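Long-range contact in FAD-dependent oxidoreductase (Actinomadura kijaniata, PDB 4KCF), which probably oxidises the amino group of a dTDP-linked sugar as a flavin-dependent N-oxygenase on the route to kijanose: residues Trp178-Arg183 with Ile242-Cys247. Numbering follows the deposited sequence.
Sequences WLLSGR and IVFDDC
Leu180 sets its CD2 methyl over one face of the Phe244 ring, 4.1 Å from the ring centroid and displaced toward the rim, a CH-pi contact. Having CG anti to the backbone N (chi1 178°) carries the leucine branch to that face. Gly182 C and Arg183 N come up obliquely to the ring's CD2 and CE2 side, and Ile198 of strand 195-202 also touches the phenylalanine. With an alanine in place of Phe244, Leu180 CD2 would probably lose the surface it rests on and a gap would open beside Gly182. On the same side of the sheet, Cys247 CB meets Leu180 CB. The backbones pair antiparallel: Gly182 and Phe244 exchange two hydrogen bonds, Phe244 N to Gly182 O being nearly straight at 169°, and Leu180 and Cys247 exchange two more. Between these pairs the register slips by one residue, a beta bulge where 242-247 turns its corner at Asp245 and Asp246, within the beta-sheet middle domain of the acyl-CoA dehydrogenase fold. At that corner Asp246 N gives a weak bond to Ser181 OG (3.4 Å), while Asp246 OD1 is salt-bridged to Arg171. Gly182 has backbone angles that would jam a CB against the preceding carbonyl. On the other face Arg183, bent at chi2 and chi3, crosses Val243, its CD and NE each 3.9 Å from Val243 CG2, and its NH1 reaches Asp241 in a salt bridge.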
# COMPACT_ATOMS: atom_id res chain seq x y z
N TRP A 178 26.03 -8.28 8.46
CA TRP A 178 25.57 -7.13 9.26
C TRP A 178 24.75 -7.50 10.49
O TRP A 178 24.14 -8.57 10.58
CB TRP A 178 24.64 -6.20 8.45
CG TRP A 178 25.07 -5.81 7.07
CD1 TRP A 178 24.92 -6.52 5.92
CD2 TRP A 178 25.72 -4.58 6.71
NE1 TRP A 178 25.43 -5.80 4.85
CE2 TRP A 178 25.91 -4.60 5.31
CE3 TRP A 178 26.12 -3.45 7.44
CZ2 TRP A 178 26.51 -3.54 4.61
CZ3 TRP A 178 26.73 -2.39 6.75
CH2 TRP A 178 26.92 -2.45 5.35
N LEU A 179 24.71 -6.55 11.41
CA LEU A 179 23.86 -6.59 12.58
C LEU A 179 22.86 -5.43 12.56
O LEU A 179 23.22 -4.25 12.50
CB LEU A 179 24.72 -6.58 13.84
CG LEU A 179 25.67 -7.78 14.05
CD1 LEU A 179 26.26 -7.60 15.44
CD2 LEU A 179 25.05 -9.17 13.94
N LEU A 180 21.58 -5.80 12.60
CA LEU A 180 20.48 -4.85 12.44
C LEU A 180 19.88 -4.63 13.81
O LEU A 180 19.38 -5.58 14.40
CB LEU A 180 19.40 -5.43 11.51
CG LEU A 180 18.11 -4.64 11.20
CD1 LEU A 180 18.34 -3.25 10.59
CD2 LEU A 180 17.25 -5.47 10.28
N SER A 181 19.95 -3.41 14.33
CA SER A 181 19.24 -3.05 15.56
C SER A 181 18.22 -1.93 15.35
O SER A 181 18.41 -1.03 14.55
CB SER A 181 20.24 -2.59 16.62
OG SER A 181 21.10 -3.68 16.90
N GLY A 182 17.16 -1.96 16.16
CA GLY A 182 16.11 -0.97 16.02
C GLY A 182 14.72 -1.55 16.18
O GLY A 182 14.54 -2.60 16.80
N ARG A 183 13.74 -0.81 15.66
CA ARG A 183 12.32 -1.09 15.79
C ARG A 183 11.56 -0.26 14.75
O ARG A 183 11.86 0.92 14.53
CB ARG A 183 11.81 -0.96 17.24
CG ARG A 183 10.50 -0.23 17.38
CD ARG A 183 9.34 -0.89 18.09
NE ARG A 183 9.46 -0.82 19.53
CZ ARG A 183 8.49 -0.84 20.44
NH1 ARG A 183 7.17 -0.85 20.25
NH2 ARG A 183 8.92 -0.78 21.69
N ILE A 242 7.66 -4.05 14.86
CA ILE A 242 8.64 -5.16 14.85
C ILE A 242 9.96 -4.66 15.45
O ILE A 242 10.34 -3.51 15.23
CB ILE A 242 8.80 -5.78 13.45
CG1 ILE A 242 9.49 -4.78 12.52
CG2 ILE A 242 7.45 -6.22 12.92
CD1 ILE A 242 9.32 -5.08 11.07
N VAL A 243 10.62 -5.52 16.22
CA VAL A 243 11.85 -5.15 16.93
C VAL A 243 13.06 -5.93 16.40
O VAL A 243 12.93 -7.11 16.12
CB VAL A 243 11.67 -5.33 18.44
CG1 VAL A 243 12.94 -4.95 19.19
CG2 VAL A 243 10.46 -4.50 18.92
N PHE A 244 14.20 -5.27 16.21
CA PHE A 244 15.43 -5.94 15.79
C PHE A 244 16.45 -5.73 16.87
O PHE A 244 16.78 -4.60 17.25
CB PHE A 244 15.99 -5.38 14.49
CG PHE A 244 14.92 -5.02 13.51
CD1 PHE A 244 14.33 -6.00 12.73
CD2 PHE A 244 14.53 -3.70 13.34
CE1 PHE A 244 13.36 -5.67 11.79
CE2 PHE A 244 13.53 -3.38 12.44
CZ PHE A 244 12.95 -4.36 11.65
N ASP A 245 16.94 -6.85 17.38
CA ASP A 245 17.96 -6.81 18.43
C ASP A 245 19.19 -7.63 18.00
O ASP A 245 19.20 -8.86 18.08
CB ASP A 245 17.39 -7.27 19.77
CG ASP A 245 18.41 -7.17 20.88
OD1 ASP A 245 19.51 -6.59 20.72
OD2 ASP A 245 18.10 -7.70 21.96
N ASP A 246 20.21 -6.91 17.55
CA ASP A 246 21.42 -7.54 17.04
C ASP A 246 21.03 -8.61 16.04
O ASP A 246 21.60 -9.69 16.10
CB ASP A 246 22.22 -8.14 18.20
CG ASP A 246 22.77 -7.07 19.14
OD1 ASP A 246 23.42 -6.17 18.55
OD2 ASP A 246 22.59 -7.14 20.39
N CYS A 247 20.11 -8.32 15.12
CA CYS A 247 19.72 -9.28 14.08
C CYS A 247 20.80 -9.52 13.03
O CYS A 247 21.23 -8.56 12.36
CB CYS A 247 18.45 -8.83 13.36
SG CYS A 247 16.93 -9.00 14.30